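Local coordinates for tyrosine--tRNA ligase, mitochondrial (Emericella nidulans, PDB 5IHX), which probably attaches L-tyrosine to its cognate mitochondrial tRNA in an ATP-dependent reaction, as a class I aminoacyl-tRNA synthetase, at residues L302-L312 against E362-K370. Sequence-based numbering, arbitrary orientation.
Sequences LDKDMTSTFEL and EFVELIHGK
His-368, in the last turn of helix 354-368, reaches into the loop that leads to helix 309-317, and its ring meets Leu-302, Lys-304, Thr-309 and Leu-312. The contact belongs to the all-helical part that follows the Rossmann-like catalytic core of this class I synthetase; the side chain of Leu-302 is about 14 Å from the bound tyrosine.

The imidazole is sandwiched between methyl groups. Thr-309 CG2 makes a CH-pi contact over one face, 3.8 Å from the ring centroid and 21° off its normal, while Ile-367 CG2, from the same helix as the histidine, covers the opposite face. A beta-branched threonine suits this site because its two branches divide the work: with chi1 at 59°, CG2 faces the ring and OG1 is left to hydrogen-bond Glu-372 of helix 370-383. Leu-312 CD2 comes to the edge of the imidazole, 3.7 Å from His-368 NE2. Leu-302 meets the ring through its backbone, its O lying 3.2 Å from His-368 CE1, and Lys-304 approaches the same carbon with its backbone N and CB.

Beside the histidine, purely apolar contacts close the interface. Leu-302 CD2 abuts the edge of the Phe-363 ring, 4.0 Å from CE2, and also reaches Ile-367 CD1. With CG anti to the backbone N (chi1 -174°), Leu-312 extends toward helix 354-368, where CD1 packs against Phe-363 and CD2 meets the histidine. Met-84 of helix 84-95 touches both Leu-302 and Phe-363, tying this cluster to the catalytic core.

Polar links complete the arrangement. Within the loop, an Asx turn joins Asp-305 N to Asp-303 OD2. Histidine suits its place because its ring offers flat faces to the methyls and a nitrogen to water: one water bridges the segments, lying 2.7 Å from His-368 NE2 and donating to Thr-307 O.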
loop_
_atom_site.group_PDB
_atom_site.type_symbol
_atom_site.label_atom_id
_atom_site.label_comp_id
_atom_site.label_asym_id
_atom_site.label_seq_id
_atom_site.Cartn_x
_atom_site.Cartn_y
_atom_site.Cartn_z
ATOM N N LEU A 302 13.556 20.838 22.509
ATOM C CA LEU A 302 15.011 20.883 22.418
ATOM C C LEU A 302 15.468 22.079 21.590
ATOM O O LEU A 302 16.661 22.374 21.518
ATOM C CB LEU A 302 15.551 19.583 21.814
ATOM C CG LEU A 302 15.192 18.296 22.563
ATOM C CD1 LEU A 302 15.837 17.090 21.900
ATOM C CD2 LEU A 302 15.606 18.376 24.029
ATOM N N ASP A 303 14.513 22.765 20.966
ATOM C CA ASP A 303 14.800 23.966 20.187
ATOM C C ASP A 303 14.817 25.199 21.088
ATOM O O ASP A 303 13.818 25.525 21.730
ATOM C CB ASP A 303 13.765 24.142 19.071
ATOM C CG ASP A 303 14.087 25.307 18.151
ATOM O OD1 ASP A 303 13.833 25.188 16.935
ATOM O OD2 ASP A 303 14.597 26.338 18.637
ATOM N N LYS A 304 15.963 25.872 21.129
ATOM C CA LYS A 304 16.162 27.057 21.961
ATOM C C LYS A 304 15.109 28.144 21.714
ATOM O O LYS A 304 14.753 28.893 22.625
ATOM C CB LYS A 304 17.563 27.624 21.706
ATOM C CG LYS A 304 17.894 28.925 22.421
ATOM C CD LYS A 304 19.188 29.505 21.873
ATOM C CE LYS A 304 20.109 29.997 22.973
ATOM N NZ LYS A 304 19.565 31.163 23.719
ATOM N N ASP A 305 14.610 28.223 20.487
ATOM C CA ASP A 305 13.644 29.255 20.123
ATOM C C ASP A 305 12.224 28.921 20.584
ATOM O O ASP A 305 11.359 29.797 20.613
ATOM C CB ASP A 305 13.659 29.481 18.607
ATOM C CG ASP A 305 14.941 30.145 18.127
ATOM O OD1 ASP A 305 15.481 31.000 18.855
ATOM O OD2 ASP A 305 15.409 29.812 17.018
ATOM N N MET A 306 11.985 27.658 20.930
ATOM C CA MET A 306 10.675 27.230 21.424
ATOM C C MET A 306 10.692 27.075 22.941
ATOM O O MET A 306 9.761 27.497 23.633
ATOM C CB MET A 306 10.264 25.918 20.758
ATOM C CG MET A 306 10.111 26.039 19.245
ATOM S SD MET A 306 9.731 24.473 18.438
ATOM C CE MET A 306 8.094 24.146 19.086
ATOM N N THR A 307 11.761 26.470 23.450
ATOM C CA THR A 307 11.986 26.359 24.886
ATOM C C THR A 307 13.382 26.884 25.196
ATOM O O THR A 307 14.381 26.281 24.806
ATOM C CB THR A 307 11.844 24.900 25.386
ATOM O OG1 THR A 307 10.494 24.455 25.210
ATOM C CG2 THR A 307 12.223 24.782 26.862
ATOM N N SER A 308 13.445 28.013 25.895
ATOM C CA SER A 308 14.721 28.646 26.204
ATOM C C SER A 308 15.610 27.711 27.011
ATOM O O SER A 308 15.128 26.802 27.686
ATOM C CB SER A 308 14.513 29.948 26.976
ATOM O OG SER A 308 14.121 29.679 28.309
ATOM N N THR A 309 16.914 27.944 26.928
ATOM C CA THR A 309 17.887 27.151 27.663
ATOM C C THR A 309 17.643 27.254 29.167
ATOM O O THR A 309 17.840 26.291 29.907
ATOM C CB THR A 309 19.319 27.609 27.346
ATOM O OG1 THR A 309 19.467 28.994 27.688
ATOM C CG2 THR A 309 19.619 27.425 25.867
ATOM N N PHE A 310 17.204 28.428 29.605
ATOM C CA PHE A 310 16.930 28.675 31.012
ATOM C C PHE A 310 15.784 27.791 31.493
ATOM O O PHE A 310 15.837 27.202 32.573
ATOM C CB PHE A 310 16.588 30.153 31.230
ATOM C CG PHE A 310 16.387 30.525 32.670
ATOM C CD1 PHE A 310 15.112 30.678 33.189
ATOM C CD2 PHE A 310 17.473 30.709 33.509
ATOM C CE1 PHE A 310 14.924 31.017 34.516
ATOM C CE2 PHE A 310 17.292 31.050 34.838
ATOM C CZ PHE A 310 16.017 31.203 35.341
ATOM N N GLU A 311 14.746 27.710 30.672
ATOM C CA GLU A 311 13.559 26.921 30.980
ATOM C C GLU A 311 13.801 25.416 30.895
ATOM O O GLU A 311 13.192 24.643 31.633
ATOM C CB GLU A 311 12.438 27.339 30.040
ATOM C CG GLU A 311 11.845 28.680 30.414
ATOM C CD GLU A 311 11.293 29.443 29.223
ATOM O OE1 GLU A 311 11.945 29.423 28.162
ATOM O OE2 GLU A 311 10.196 30.032 29.335
ATOM N N LEU A 312 14.696 25.000 30.005
ATOM C CA LEU A 312 15.068 23.594 29.921
ATOM C C LEU A 312 15.807 23.233 31.199
ATOM O O LEU A 312 15.632 22.150 31.758
ATOM C CB LEU A 312 15.938 23.323 28.691
ATOM C CG LEU A 312 16.315 21.871 28.354
ATOM C CD1 LEU A 312 15.260 20.870 28.798
ATOM C CD2 LEU A 312 16.554 21.720 26.863
ATOM N N GLU A 362 24.277 19.016 32.870
ATOM C CA GLU A 362 24.751 18.049 31.889
ATOM C C GLU A 362 23.877 18.020 30.643
ATOM O O GLU A 362 24.387 18.040 29.523
ATOM C CB GLU A 362 24.815 16.652 32.508
ATOM C CG GLU A 362 25.979 16.455 33.464
ATOM C CD GLU A 362 27.324 16.535 32.764
ATOM O OE1 GLU A 362 28.246 17.168 33.320
ATOM O OE2 GLU A 362 27.458 15.961 31.659
ATOM N N PHE A 363 22.563 17.979 30.832
ATOM C CA PHE A 363 21.666 17.843 29.696
ATOM C C PHE A 363 21.618 19.124 28.875
ATOM O O PHE A 363 21.524 19.074 27.648
ATOM C CB PHE A 363 20.256 17.463 30.146
ATOM C CG PHE A 363 19.351 17.098 29.008
ATOM C CD1 PHE A 363 19.428 15.846 28.423
ATOM C CD2 PHE A 363 18.442 18.012 28.505
ATOM C CE1 PHE A 363 18.605 15.508 27.367
ATOM C CE2 PHE A 363 17.618 17.680 27.451
ATOM C CZ PHE A 363 17.699 16.428 26.882
ATOM N N VAL A 364 21.685 20.271 29.541
ATOM C CA VAL A 364 21.720 21.543 28.827
ATOM C C VAL A 364 23.017 21.642 28.029
ATOM O O VAL A 364 23.018 22.129 26.902
ATOM C CB VAL A 364 21.576 22.746 29.780
ATOM C CG1 VAL A 364 21.955 24.054 29.078
ATOM C CG2 VAL A 364 20.154 22.836 30.303
ATOM N N GLU A 365 24.121 21.176 28.607
ATOM C CA GLU A 365 25.390 21.190 27.889
ATOM C C GLU A 365 25.318 20.297 26.658
ATOM O O GLU A 365 25.789 20.677 25.585
ATOM C CB GLU A 365 26.549 20.749 28.784
ATOM C CG GLU A 365 27.882 20.713 28.038
ATOM C CD GLU A 365 29.073 20.470 28.945
ATOM O OE1 GLU A 365 28.873 20.235 30.155
ATOM O OE2 GLU A 365 30.217 20.520 28.442
ATOM N N LEU A 366 24.737 19.111 26.815
ATOM C CA LEU A 366 24.579 18.186 25.696
ATOM C C LEU A 366 23.797 18.832 24.561
ATOM O O LEU A 366 24.232 18.814 23.418
ATOM C CB LEU A 366 23.875 16.900 26.143
ATOM C CG LEU A 366 23.367 15.974 25.027
ATOM C CD1 LEU A 366 24.499 15.506 24.115
ATOM C CD2 LEU A 366 22.626 14.780 25.613
ATOM N N ILE A 367 22.655 19.426 24.883
ATOM C CA ILE A 367 21.768 19.956 23.854
ATOM C C ILE A 367 22.229 21.312 23.325
ATOM O O ILE A 367 22.219 21.540 22.114
ATOM C CB ILE A 367 20.319 20.092 24.383
ATOM C CG1 ILE A 367 19.788 18.746 24.882
ATOM C CG2 ILE A 367 19.399 20.665 23.307
ATOM C CD1 ILE A 367 19.697 17.665 23.816
ATOM N N HIS A 368 22.635 22.205 24.226
ATOM C CA HIS A 368 22.863 23.606 23.861
ATOM C C HIS A 368 24.301 24.101 24.045
ATOM O O HIS A 368 24.605 25.248 23.717
ATOM C CB HIS A 368 21.916 24.491 24.670
ATOM C CG HIS A 368 20.471 24.271 24.352
ATOM N ND1 HIS A 368 19.939 24.511 23.104
ATOM C CD2 HIS A 368 19.444 23.826 25.117
ATOM C CE1 HIS A 368 18.649 24.229 23.113
ATOM N NE2 HIS A 368 18.323 23.814 24.326
ATOM N N GLY A 369 25.179 23.250 24.564
ATOM C CA GLY A 369 26.585 23.597 24.689
ATOM C C GLY A 369 26.980 24.104 26.067
ATOM O O GLY A 369 26.133 24.475 26.880
ATOM N N LYS A 370 28.285 24.124 26.321
ATOM C CA LYS A 370 28.827 24.494 27.625
ATOM C C LYS A 370 28.496 25.937 28.021
ATOM O O LYS A 370 28.105 26.193 29.161
ATOM C CB LYS A 370 30.343 24.290 27.638
ATOM C CG LYS A 370 31.000 24.574 28.981
ATOM C CD LYS A 370 32.508 24.405 28.910
ATOM C CE LYS A 370 33.155 24.619 30.271
ATOM N NZ LYS A 370 32.903 25.989 30.798
HETATM O O HOH W 1 15.631 23.932 24.821
#